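Long-range contacts in adenosine kinase, putative (Trypanosoma brucei, PDB 3OTX), which probably phosphorylates adenosine to AMP with ATP as phosphate donor, a step of purine salvage, and is captured here with a bis-substrate inhibitor: residues Leu173-Val177 against Gln210-Val214; Gly192-Leu198 against Tyr217-Ala223; Phe28-Leu34 against Gln46-Asp52; Leu17-His23 against Gly123-Ile129. The protein carries 1 engineered substitution. One frame throughout, in Å; residues are numbered along the deposited sequence.

Contact 1 of 4, residues Leu173-Val177 against Gln210-Val214; sequences LTVDV and QLGEV
The short 3-10 turn at L173-T174 and the loop after it face one side of the helix that carries Q210-V214, and V177 and Q210 bring their CA atoms to 5.9 Å. No direct hydrogen bond crosses the contact. One water does the joining instead. It donates to L173 O at 2.8 Å and accepts from Q210 NE2 at 2.9 Å. The Q210 chain bends at its second torsion (chi2 94°), and its CG lies against L173 O at 3.7 Å. Both the aliphatic part and the amide of Q210 therefore deal with the same carbonyl, the amide through the water.

Most of the rest is apolar. L173 forks over the helix. Its CD1 reaches L211 CD1 at 3.9 Å and crosses that side chain at a slant. Its other branch, CD2, meets V214 CG2, also at 3.9 Å. V177 turns CG2 anti to its backbone N, and this methyl touches V214 CG2 as the two valines slide past each other in opposite directions. V214 CG2 thus sits against both L173 and V177. The other methyl of V177, CG1, lies near a carboxylate oxygen, E213 OE2, at 3.6 Å, with the two side chains nearly at right angles. E213 lies at the exposed border.

D176 is the N-cap of helix 177-189, and its OD1 accepts from N178 N. V214 also packs on V180, L181 and C184 of that helix. L173 touches I203 of helix 201-206, while L211 and V214 rest on I196 of strand 193-197.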
# COMPACT_ATOMS: atom_id res chain seq x y z
N LEU A 173 -10.01 3.04 -2.41
CA LEU A 173 -11.00 3.59 -3.34
C LEU A 173 -12.24 2.69 -3.43
O LEU A 173 -13.28 3.11 -3.95
CB LEU A 173 -10.36 3.76 -4.72
CG LEU A 173 -9.25 4.81 -4.68
CD1 LEU A 173 -8.42 4.79 -5.97
CD2 LEU A 173 -9.81 6.23 -4.46
N THR A 174 -12.12 1.47 -2.91
CA THR A 174 -13.29 0.56 -2.93
C THR A 174 -14.24 0.75 -1.74
O THR A 174 -15.33 0.15 -1.72
CB THR A 174 -12.91 -0.93 -3.02
OG1 THR A 174 -12.59 -1.43 -1.71
CG2 THR A 174 -11.77 -1.15 -3.97
N VAL A 175 -13.84 1.57 -0.78
CA VAL A 175 -14.60 1.77 0.46
C VAL A 175 -15.45 3.04 0.28
O VAL A 175 -16.61 2.94 -0.17
CB VAL A 175 -13.69 1.79 1.70
CG1 VAL A 175 -14.52 2.07 2.98
CG2 VAL A 175 -12.91 0.43 1.81
N ASP A 176 -14.87 4.21 0.51
CA ASP A 176 -15.60 5.46 0.25
C ASP A 176 -14.62 6.51 -0.24
O ASP A 176 -13.76 6.97 0.50
CB ASP A 176 -16.30 5.95 1.52
CG ASP A 176 -17.25 7.10 1.27
OD1 ASP A 176 -17.17 7.78 0.22
OD2 ASP A 176 -18.12 7.32 2.15
N VAL A 177 -14.80 6.91 -1.49
CA VAL A 177 -13.92 7.91 -2.10
C VAL A 177 -13.90 9.22 -1.32
O VAL A 177 -12.86 9.89 -1.27
CB VAL A 177 -14.30 8.16 -3.59
CG1 VAL A 177 -15.63 8.95 -3.73
CG2 VAL A 177 -13.16 8.87 -4.36
N GLN A 210 -13.60 6.56 -9.15
CA GLN A 210 -13.05 6.95 -7.84
C GLN A 210 -11.60 7.41 -7.98
O GLN A 210 -11.19 8.43 -7.42
CB GLN A 210 -13.12 5.77 -6.87
CG GLN A 210 -14.56 5.41 -6.50
CD GLN A 210 -15.15 4.30 -7.37
OE1 GLN A 210 -14.81 4.15 -8.55
NE2 GLN A 210 -16.02 3.53 -6.78
N LEU A 211 -10.81 6.63 -8.70
CA LEU A 211 -9.43 7.01 -8.95
C LEU A 211 -9.37 8.37 -9.64
O LEU A 211 -8.55 9.23 -9.27
CB LEU A 211 -8.73 5.93 -9.80
CG LEU A 211 -7.26 6.18 -10.15
CD1 LEU A 211 -6.38 6.34 -8.92
CD2 LEU A 211 -6.71 5.02 -11.05
N GLY A 212 -10.23 8.59 -10.62
CA GLY A 212 -10.26 9.87 -11.33
C GLY A 212 -10.58 11.07 -10.44
O GLY A 212 -10.08 12.17 -10.69
N GLU A 213 -11.41 10.86 -9.43
CA GLU A 213 -11.75 11.93 -8.49
C GLU A 213 -10.53 12.36 -7.68
O GLU A 213 -10.37 13.55 -7.35
CB GLU A 213 -12.86 11.51 -7.53
CG GLU A 213 -14.25 11.61 -8.10
CD GLU A 213 -15.29 11.70 -7.02
OE1 GLU A 213 -15.36 12.75 -6.35
OE2 GLU A 213 -16.05 10.73 -6.85
N VAL A 214 -9.67 11.39 -7.38
CA VAL A 214 -8.54 11.61 -6.47
C VAL A 214 -7.27 12.07 -7.18
O VAL A 214 -6.48 12.83 -6.61
CB VAL A 214 -8.32 10.34 -5.59
CG1 VAL A 214 -6.99 10.33 -4.84
CG2 VAL A 214 -9.51 10.16 -4.60
O HOH W 1 -16.07 3.00 -3.92

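Contact 2 of 4, residues Gly192-Leu198 against Tyr217-Ala223; sequences GLFMINL and YTDIIVA
D219 places its CG beside its own backbone N (chi1 -53°), and its carboxylate reaches back to F194 on the neighbouring strand. D219 OD2 accepts from F194 N at 2.9 Å through its anti lone pair, and the bond is nearly straight (174°). D219 OD1 is held by Y255 OH. The carboxylate thus takes the place of a backbone carbonyl where the strand pairing begins. T218 OG1 lies at the edge of the F194 ring, near its plane, and is hydrogen-bonded to V214 O.

Further along, regular parallel pairing takes over. F194 O accepts from I220 N, I196 N binds I220 O, and V222 N binds I196 O at 2.9 Å. V222 O takes L198 N at 3.0 Å and, in one of the two conformers of N197, a weak, bent bond from N197 ND2. In one of the two conformers of M195, this side chain and I220 lie side by side on one face, CG to CB 3.9 Å. M195 also packs on helix 300-311. At the far end L198 CD1 covers A223 CB at 3.7 Å.

The two strands run parallel, 19° apart, with helices between them in the chain. This is the beta-alpha-beta crossover of the large sheet of the ribokinase (PfkB) fold. The C-terminal end of strand 220-224 carries N224, which binds ADP.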
# COMPACT_ATOMS: atom_id res chain seq x y z
N GLY A 192 0.98 20.18 2.57
CA GLY A 192 1.58 18.84 2.69
C GLY A 192 1.63 18.20 1.32
O GLY A 192 1.60 18.89 0.28
N LEU A 193 1.78 16.89 1.34
CA LEU A 193 1.84 16.05 0.16
C LEU A 193 0.84 14.94 0.24
O LEU A 193 0.66 14.34 1.29
CB LEU A 193 3.22 15.41 0.05
CG LEU A 193 4.06 16.44 -0.69
CD1 LEU A 193 5.35 16.78 0.03
CD2 LEU A 193 4.24 16.04 -2.15
N PHE A 194 0.17 14.67 -0.88
CA PHE A 194 -0.73 13.54 -0.98
C PHE A 194 -0.20 12.53 -1.96
O PHE A 194 0.16 12.89 -3.09
CB PHE A 194 -2.13 13.99 -1.41
CG PHE A 194 -3.16 12.89 -1.27
CD1 PHE A 194 -3.81 12.70 -0.05
CD2 PHE A 194 -3.40 12.01 -2.32
CE1 PHE A 194 -4.73 11.68 0.10
CE2 PHE A 194 -4.33 10.96 -2.17
CZ PHE A 194 -4.97 10.78 -0.94
N MET A 195 -0.15 11.27 -1.53
CA MET A 195 0.44 10.20 -2.31
C MET A 195 -0.51 9.01 -2.34
O MET A 195 -1.12 8.68 -1.33
CB MET A 195 1.76 9.74 -1.69
CG MET A 195 2.67 10.86 -1.25
SD MET A 195 4.07 10.16 -0.39
CE MET A 195 4.51 8.88 -1.56
N ILE A 196 -0.60 8.38 -3.50
CA ILE A 196 -1.38 7.14 -3.62
C ILE A 196 -0.57 6.07 -4.31
O ILE A 196 0.34 6.39 -5.11
CB ILE A 196 -2.68 7.33 -4.43
CG1 ILE A 196 -2.42 7.92 -5.82
CG2 ILE A 196 -3.65 8.16 -3.68
CD1 ILE A 196 -3.68 8.20 -6.58
N ASN A 197 -0.86 4.82 -4.00
CA ASN A 197 -0.37 3.70 -4.79
C ASN A 197 -1.53 3.19 -5.62
O ASN A 197 -2.64 3.19 -5.15
CB ASN A 197 0.17 2.62 -3.83
CG ASN A 197 0.57 1.33 -4.54
OD1 ASN A 197 0.03 0.28 -4.25
ND2 ASN A 197 1.51 1.42 -5.46
N LEU A 198 -1.26 2.70 -6.82
CA LEU A 198 -2.33 2.16 -7.65
C LEU A 198 -2.88 0.81 -7.18
O LEU A 198 -3.99 0.43 -7.57
CB LEU A 198 -1.87 2.10 -9.11
CG LEU A 198 -1.57 3.46 -9.76
CD1 LEU A 198 -1.32 3.27 -11.25
CD2 LEU A 198 -2.74 4.44 -9.51
N TYR A 217 -5.69 15.69 -7.11
CA TYR A 217 -5.18 16.13 -5.80
C TYR A 217 -3.93 15.35 -5.41
O TYR A 217 -3.40 15.54 -4.32
CB TYR A 217 -6.24 15.86 -4.72
CG TYR A 217 -7.54 16.62 -4.75
CD1 TYR A 217 -8.70 16.03 -5.27
CD2 TYR A 217 -7.64 17.89 -4.16
CE1 TYR A 217 -9.92 16.72 -5.25
CE2 TYR A 217 -8.84 18.57 -4.12
CZ TYR A 217 -9.97 17.99 -4.67
OH TYR A 217 -11.17 18.68 -4.61
N THR A 218 -3.51 14.42 -6.27
CA THR A 218 -2.44 13.50 -5.93
C THR A 218 -1.11 14.06 -6.42
O THR A 218 -0.91 14.25 -7.64
CB THR A 218 -2.71 12.11 -6.51
OG1 THR A 218 -3.94 11.60 -5.94
CG2 THR A 218 -1.57 11.15 -6.14
N ASP A 219 -0.20 14.34 -5.49
CA ASP A 219 1.14 14.75 -5.87
C ASP A 219 2.02 13.58 -6.36
O ASP A 219 2.64 13.70 -7.43
CB ASP A 219 1.82 15.46 -4.72
CG ASP A 219 0.99 16.59 -4.18
OD1 ASP A 219 0.78 17.59 -4.90
OD2 ASP A 219 0.53 16.50 -3.05
N ILE A 220 2.04 12.45 -5.64
CA ILE A 220 2.94 11.37 -6.02
C ILE A 220 2.09 10.12 -6.27
O ILE A 220 1.28 9.73 -5.43
CB ILE A 220 3.99 11.11 -4.93
CG1 ILE A 220 4.76 12.41 -4.60
CG2 ILE A 220 4.92 9.98 -5.36
CD1 ILE A 220 6.13 12.19 -4.00
N ILE A 221 2.26 9.54 -7.45
CA ILE A 221 1.61 8.32 -7.81
C ILE A 221 2.68 7.24 -7.86
O ILE A 221 3.68 7.39 -8.57
CB ILE A 221 0.98 8.40 -9.19
CG1 ILE A 221 -0.07 9.54 -9.25
CG2 ILE A 221 0.39 7.02 -9.58
CD1 ILE A 221 -0.51 9.91 -10.65
N VAL A 222 2.47 6.16 -7.11
CA VAL A 222 3.44 5.06 -7.04
C VAL A 222 2.72 3.80 -7.55
O VAL A 222 1.55 3.57 -7.23
CB VAL A 222 3.94 4.86 -5.60
CG1 VAL A 222 4.93 3.68 -5.50
CG2 VAL A 222 4.64 6.12 -5.11
N ALA A 223 3.41 3.00 -8.38
CA ALA A 223 2.84 1.73 -8.84
C ALA A 223 3.95 0.79 -9.28
O ALA A 223 5.10 1.16 -9.28
CB ALA A 223 1.90 1.95 -10.00

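Contact 3 of 4, residues Phe28-Leu34 against Gln46-Asp52; sequences FLVKYGL and QKGIFDD
The last turn of helix 26-31 and the exit after it lie beside a type II turn, Q46 to I49, that leads into helix 49-54, and the CA atoms of Y32 and Q46 come within 5.1 Å. A Schellman motif at G33 ends the first helix. G48, with positive phi, is the N-cap of the second.

Y32 is central. Its CG stands beside the backbone N (chi1 -70°), which lays the ring over I49. I49 CG1 sits above the ring centre, 3.9 Å from the centroid and 9° off the normal, a CH-pi contact. K31 CG lies against the opposite face, toward the rim. The Y32 hydroxyl gives a very short 2.5 Å hydrogen bond to D52 OD2, at its anti lone pair. K31 NZ makes a salt bridge to the same oxygen at 3.1 Å, nearly along its C-O axis. Two donors on one oxygen probably stabilise its negative charge.

These pieces pack beside the small sheet of the PfkB fold, which forms the lid domain in this family. F28 touches C128 there, and L34 touches V137.

F28 CZ meets I49 CG1 at 3.6 Å, and D52 OD1 lies at the edge of the F28 ring, in its plane. L34 CD1 reaches I49 CD1 tip to tip at 3.9 Å. Q46 NE2 donates to Y32 O at 3.0 Å, with the carbonyl close to the amide plane, while Q46 OE1 bonds to S43 OG.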
# COMPACT_ATOMS: atom_id res chain seq x y z
N PHE A 28 -5.99 -25.63 -6.59
CA PHE A 28 -6.66 -24.78 -5.61
C PHE A 28 -7.06 -23.47 -6.28
O PHE A 28 -8.20 -23.01 -6.16
CB PHE A 28 -5.74 -24.53 -4.40
CG PHE A 28 -6.31 -23.60 -3.35
CD1 PHE A 28 -6.96 -24.10 -2.22
CD2 PHE A 28 -6.17 -22.22 -3.48
CE1 PHE A 28 -7.49 -23.24 -1.26
CE2 PHE A 28 -6.69 -21.36 -2.53
CZ PHE A 28 -7.34 -21.87 -1.41
N LEU A 29 -6.13 -22.86 -7.03
CA LEU A 29 -6.45 -21.65 -7.76
C LEU A 29 -7.56 -21.85 -8.80
O LEU A 29 -8.45 -21.01 -8.93
CB LEU A 29 -5.19 -21.00 -8.38
CG LEU A 29 -3.93 -20.73 -7.56
CD1 LEU A 29 -2.86 -20.11 -8.47
CD2 LEU A 29 -4.18 -19.79 -6.38
N VAL A 30 -7.52 -22.95 -9.56
CA VAL A 30 -8.58 -23.26 -10.50
C VAL A 30 -9.92 -23.40 -9.76
O VAL A 30 -10.92 -22.81 -10.18
CB VAL A 30 -8.25 -24.53 -11.34
CG1 VAL A 30 -9.46 -25.01 -12.20
CG2 VAL A 30 -7.04 -24.30 -12.22
N LYS A 31 -9.93 -24.16 -8.66
CA LYS A 31 -11.15 -24.37 -7.88
C LYS A 31 -11.85 -23.06 -7.53
O LYS A 31 -13.08 -22.96 -7.69
CB LYS A 31 -10.86 -25.13 -6.59
CG LYS A 31 -12.09 -25.58 -5.83
CD LYS A 31 -11.68 -26.08 -4.46
CE LYS A 31 -12.87 -26.53 -3.63
NZ LYS A 31 -12.38 -27.36 -2.50
N TYR A 32 -11.07 -22.08 -7.10
CA TYR A 32 -11.61 -20.80 -6.63
C TYR A 32 -11.70 -19.69 -7.67
O TYR A 32 -12.03 -18.57 -7.33
CB TYR A 32 -10.88 -20.33 -5.34
CG TYR A 32 -11.28 -21.25 -4.20
CD1 TYR A 32 -10.41 -22.24 -3.74
CD2 TYR A 32 -12.56 -21.17 -3.64
CE1 TYR A 32 -10.80 -23.10 -2.72
CE2 TYR A 32 -12.95 -22.02 -2.63
CZ TYR A 32 -12.08 -22.99 -2.18
OH TYR A 32 -12.50 -23.84 -1.19
N GLY A 33 -11.38 -20.01 -8.93
CA GLY A 33 -11.52 -19.07 -10.04
C GLY A 33 -10.48 -17.97 -10.01
O GLY A 33 -10.76 -16.81 -10.37
N LEU A 34 -9.29 -18.30 -9.53
CA LEU A 34 -8.28 -17.27 -9.30
C LEU A 34 -7.21 -17.25 -10.37
O LEU A 34 -6.84 -18.29 -10.91
CB LEU A 34 -7.59 -17.47 -7.93
CG LEU A 34 -8.48 -17.61 -6.70
CD1 LEU A 34 -7.64 -17.99 -5.47
CD2 LEU A 34 -9.27 -16.32 -6.43
N GLN A 46 -15.62 -17.15 -4.79
CA GLN A 46 -14.66 -17.73 -3.84
C GLN A 46 -15.28 -18.30 -2.56
O GLN A 46 -14.55 -18.58 -1.60
CB GLN A 46 -13.53 -16.77 -3.50
CG GLN A 46 -12.60 -16.40 -4.67
CD GLN A 46 -13.25 -15.46 -5.67
OE1 GLN A 46 -13.86 -14.47 -5.31
NE2 GLN A 46 -13.08 -15.77 -6.96
N LYS A 47 -16.60 -18.46 -2.53
CA LYS A 47 -17.29 -19.00 -1.36
C LYS A 47 -16.53 -20.22 -0.80
O LYS A 47 -16.23 -21.15 -1.53
CB LYS A 47 -18.72 -19.37 -1.73
CG LYS A 47 -19.60 -19.89 -0.58
CD LYS A 47 -20.97 -20.33 -1.14
CE LYS A 47 -21.82 -21.05 -0.11
NZ LYS A 47 -23.26 -21.01 -0.53
N GLY A 48 -16.19 -20.16 0.48
CA GLY A 48 -15.51 -21.26 1.15
C GLY A 48 -14.00 -21.24 1.19
O GLY A 48 -13.37 -22.11 1.79
N ILE A 49 -13.37 -20.24 0.56
CA ILE A 49 -11.91 -20.27 0.42
C ILE A 49 -11.16 -20.18 1.76
O ILE A 49 -10.12 -20.82 1.93
CB ILE A 49 -11.40 -19.20 -0.60
CG1 ILE A 49 -9.93 -19.44 -0.97
CG2 ILE A 49 -11.63 -17.75 -0.10
CD1 ILE A 49 -9.36 -18.43 -2.00
N PHE A 50 -11.66 -19.38 2.70
CA PHE A 50 -10.95 -19.23 3.97
C PHE A 50 -10.96 -20.50 4.81
O PHE A 50 -9.94 -20.88 5.36
CB PHE A 50 -11.48 -18.03 4.74
CG PHE A 50 -10.90 -16.75 4.27
CD1 PHE A 50 -11.56 -15.98 3.31
CD2 PHE A 50 -9.68 -16.30 4.77
CE1 PHE A 50 -11.01 -14.78 2.86
CE2 PHE A 50 -9.12 -15.09 4.33
CZ PHE A 50 -9.77 -14.34 3.38
N ASP A 51 -12.11 -21.17 4.82
CA ASP A 51 -12.23 -22.46 5.53
C ASP A 51 -11.27 -23.48 4.95
O ASP A 51 -10.65 -24.23 5.69
CB ASP A 51 -13.66 -23.00 5.45
CG ASP A 51 -14.66 -22.11 6.15
OD1 ASP A 51 -14.27 -21.25 6.97
OD2 ASP A 51 -15.87 -22.28 5.88
N ASP A 52 -11.14 -23.46 3.62
CA ASP A 52 -10.29 -24.39 2.87
C ASP A 52 -8.79 -24.15 3.19
O ASP A 52 -8.07 -25.08 3.54
CB ASP A 52 -10.58 -24.21 1.38
CG ASP A 52 -10.14 -25.37 0.54
OD1 ASP A 52 -9.20 -26.10 0.92
OD2 ASP A 52 -10.73 -25.54 -0.55

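Contact 4 of 4, residues Leu17-His23 against Gly123-Ile129; sequences LLDVSAH and GACAVCI. With AP5 (bis(adenosine)-5'-pentaphosphate), chain C.
Two parallel neighbours, D19 and C125, turn their side chains toward a bound inhibitor, and D19 grips both hydroxyls of one ribose of AP5. D19 OD1 accepts from O2J of AP5 and D19 OD2 from O3J, each at 2.6 Å. This two-pronged hold fixes the ribose in the adenosine site of this PfkB-family kinase, and D19 is an adenosine-binding residue. The strands belong to the small five-stranded sheet, the lid in this family.

C125 CB packs on D19 OD1 at 3.4 Å, so the cysteine flanks the carboxylate. SG of C125, anti to its backbone N (chi1 -174°), extends to C8B of AP5. L17 CD1 lies over one face of the adenine, 3.6 Å from C4B of AP5. V127 CG2, one step further along the same face, also packs on D19 CG.

Six backbone bonds join the strands, which run 28° apart. V20 N to C125 O is almost straight at 175°. C125 N and V127 N approach L18 O and V20 O from above the carbonyl planes. V62 of strand 60-63 bonds to the D19 backbone, and V137 of strand 133-141 to that of A126. On the face with A22, A124 and A126, helix 49-54 packs through F50 and I53.

At the end away from the ligand, I129 CD1 lies 3.3 Å from S21 OG. I129 CB stands over one face of the H23 ring, 4.1 Å from its centroid and offset toward the rim.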
# COMPACT_ATOMS: atom_id res chain seq x y z
N LEU A 17 -5.97 -5.72 7.51
CA LEU A 17 -6.40 -7.10 7.27
C LEU A 17 -5.42 -8.05 7.91
O LEU A 17 -4.22 -7.77 7.90
CB LEU A 17 -6.41 -7.40 5.76
CG LEU A 17 -7.13 -6.43 4.84
CD1 LEU A 17 -6.90 -6.86 3.37
CD2 LEU A 17 -8.64 -6.42 5.17
N LEU A 18 -5.92 -9.15 8.47
CA LEU A 18 -5.04 -10.23 8.88
C LEU A 18 -4.75 -11.14 7.69
O LEU A 18 -5.69 -11.67 7.05
CB LEU A 18 -5.71 -11.03 10.00
CG LEU A 18 -4.66 -11.98 10.64
CD1 LEU A 18 -3.92 -11.29 11.84
CD2 LEU A 18 -5.16 -13.36 10.97
N ASP A 19 -3.47 -11.37 7.41
CA ASP A 19 -3.13 -12.25 6.28
C ASP A 19 -3.11 -13.71 6.70
O ASP A 19 -2.48 -14.08 7.70
CB ASP A 19 -1.76 -11.90 5.73
CG ASP A 19 -1.76 -10.61 4.93
OD1 ASP A 19 -2.85 -10.10 4.59
OD2 ASP A 19 -0.65 -10.15 4.62
N VAL A 20 -3.81 -14.54 5.93
CA VAL A 20 -3.93 -15.97 6.18
C VAL A 20 -3.21 -16.61 4.99
O VAL A 20 -3.74 -16.63 3.89
CB VAL A 20 -5.42 -16.39 6.33
CG1 VAL A 20 -5.57 -17.89 6.66
CG2 VAL A 20 -6.08 -15.58 7.45
N SER A 21 -1.99 -17.08 5.24
CA SER A 21 -1.04 -17.43 4.20
C SER A 21 -0.81 -18.93 4.21
O SER A 21 -0.65 -19.54 5.28
CB SER A 21 0.30 -16.73 4.50
OG SER A 21 1.20 -16.82 3.42
N ALA A 22 -0.83 -19.53 3.03
CA ALA A 22 -0.48 -20.94 2.87
C ALA A 22 -0.01 -21.23 1.45
O ALA A 22 -0.34 -20.50 0.50
CB ALA A 22 -1.67 -21.85 3.23
N HIS A 23 0.80 -22.27 1.32
CA HIS A 23 1.14 -22.81 0.02
C HIS A 23 -0.02 -23.66 -0.47
O HIS A 23 -0.49 -24.56 0.23
CB HIS A 23 2.43 -23.63 0.09
CG HIS A 23 3.64 -22.78 0.31
ND1 HIS A 23 4.40 -22.29 -0.73
CD2 HIS A 23 4.17 -22.26 1.44
CE1 HIS A 23 5.37 -21.54 -0.24
NE2 HIS A 23 5.25 -21.50 1.07
N GLY A 123 -11.17 -7.61 8.99
CA GLY A 123 -10.86 -8.13 7.67
C GLY A 123 -9.71 -9.11 7.64
O GLY A 123 -8.86 -9.15 8.54
N ALA A 124 -9.67 -9.91 6.57
CA ALA A 124 -8.61 -10.88 6.38
C ALA A 124 -8.30 -10.98 4.90
O ALA A 124 -9.16 -10.69 4.04
CB ALA A 124 -9.02 -12.28 6.94
N CYS A 125 -7.09 -11.45 4.58
CA CYS A 125 -6.70 -11.59 3.18
C CYS A 125 -6.13 -12.98 3.06
O CYS A 125 -5.18 -13.34 3.77
CB CYS A 125 -5.66 -10.54 2.79
SG CYS A 125 -5.30 -10.64 0.97
N ALA A 126 -6.70 -13.78 2.17
CA ALA A 126 -6.12 -15.11 1.86
C ALA A 126 -4.90 -14.87 0.98
O ALA A 126 -4.98 -14.21 -0.05
CB ALA A 126 -7.13 -16.01 1.18
N VAL A 127 -3.73 -15.36 1.40
CA VAL A 127 -2.50 -15.18 0.64
C VAL A 127 -2.12 -16.58 0.15
O VAL A 127 -1.66 -17.42 0.93
CB VAL A 127 -1.40 -14.56 1.50
CG1 VAL A 127 -0.11 -14.41 0.71
CG2 VAL A 127 -1.84 -13.17 2.01
N CYS A 128 -2.41 -16.85 -1.12
CA CYS A 128 -2.26 -18.19 -1.68
C CYS A 128 -0.94 -18.24 -2.46
O CYS A 128 -0.78 -17.54 -3.46
CB CYS A 128 -3.45 -18.55 -2.58
SG CYS A 128 -5.05 -18.19 -1.85
N ILE A 129 0.01 -19.03 -1.96
CA ILE A 129 1.38 -19.02 -2.46
C ILE A 129 1.55 -20.24 -3.37
O ILE A 129 1.31 -21.37 -2.97
CB ILE A 129 2.44 -19.05 -1.30
CG1 ILE A 129 2.23 -17.88 -0.34
CG2 ILE A 129 3.87 -19.02 -1.86
CD1 ILE A 129 3.08 -17.96 0.94
PA AP5 C . 8.15 -4.93 -7.47
O1A AP5 C . 8.15 -6.39 -7.89
O2A AP5 C . 8.12 -3.95 -8.63
O3A AP5 C . 6.91 -4.54 -6.52
PB AP5 C . 5.40 -5.08 -6.63
O1B AP5 C . 5.09 -5.66 -7.97
O2B AP5 C . 4.52 -3.99 -6.13
O3B AP5 C . 5.49 -6.25 -5.55
PG AP5 C . 4.61 -7.55 -5.27
O1G AP5 C . 5.51 -8.53 -4.58
O2G AP5 C . 4.05 -8.21 -6.51
O3G AP5 C . 3.59 -6.96 -4.26
PD AP5 C . 2.35 -7.66 -3.50
O1D AP5 C . 2.16 -9.13 -3.84
O2D AP5 C . 1.19 -6.72 -3.71
O3D AP5 C . 2.88 -7.63 -1.98
PE AP5 C . 2.72 -6.41 -0.94
O1E AP5 C . 2.93 -5.11 -1.66
O2E AP5 C . 3.57 -6.69 0.29
O5F AP5 C . 9.40 -4.71 -6.48
C5F AP5 C . 9.57 -3.47 -5.78
C4F AP5 C . 11.03 -3.32 -5.42
O4F AP5 C . 11.47 -4.47 -4.69
C3F AP5 C . 11.98 -3.27 -6.61
O3F AP5 C . 12.10 -1.94 -7.06
C2F AP5 C . 13.25 -3.86 -6.06
O2F AP5 C . 13.95 -2.89 -5.33
C1F AP5 C . 12.73 -4.90 -5.06
N9A AP5 C . 12.58 -6.26 -5.65
C8A AP5 C . 11.39 -6.92 -5.94
N7A AP5 C . 11.70 -8.15 -6.43
C5A AP5 C . 13.05 -8.28 -6.44
C6A AP5 C . 13.90 -9.31 -6.78
N6A AP5 C . 13.45 -10.52 -7.13
N1A AP5 C . 15.26 -9.12 -6.65
C2A AP5 C . 15.79 -7.94 -6.15
N3A AP5 C . 14.92 -6.92 -5.80
C4A AP5 C . 13.59 -7.10 -5.92
O5J AP5 C . 1.15 -6.47 -0.53
C5J AP5 C . 0.63 -7.62 0.12
C4J AP5 C . -0.46 -7.09 1.03
O4J AP5 C . -1.60 -6.67 0.27
C3J AP5 C . -1.04 -8.15 1.98
O3J AP5 C . -0.51 -7.90 3.28
C2J AP5 C . -2.56 -7.96 1.88
O2J AP5 C . -3.21 -7.92 3.15
C1J AP5 C . -2.68 -6.64 1.18
N9B AP5 C . -3.95 -6.45 0.48
C8B AP5 C . -4.45 -7.27 -0.50
N7B AP5 C . -5.66 -6.78 -0.86
C5B AP5 C . -5.93 -5.66 -0.11
C6B AP5 C . -7.01 -4.78 -0.07
N6B AP5 C . -8.14 -4.94 -0.79
N1B AP5 C . -6.93 -3.77 0.86
C2B AP5 C . -5.83 -3.53 1.65
N3B AP5 C . -4.79 -4.43 1.64
C4B AP5 C . -4.84 -5.45 0.74

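Overall arrangement
The four contacts form two touching pairs. Contacts 1 and 2 have centres 13 Å apart, and V214 CG1 of contact 1 packs on F194 CE2 of contact 2 at 3.8 Å. Contacts 3 and 4 lie in the small-sheet part, 12 Å apart between centres, where F50 CZ of contact 3 lies 3.3 Å from A126 N of contact 4. Contacts 2 and 4 lie on opposite sides of the chain's centre, about 26 Å apart between centres, and both approach AP5. Contact 4 binds it directly. In contact 2 the N197 side chain is about 6 Å from AP5 and about 5 Å from that of D301, the predicted proton acceptor.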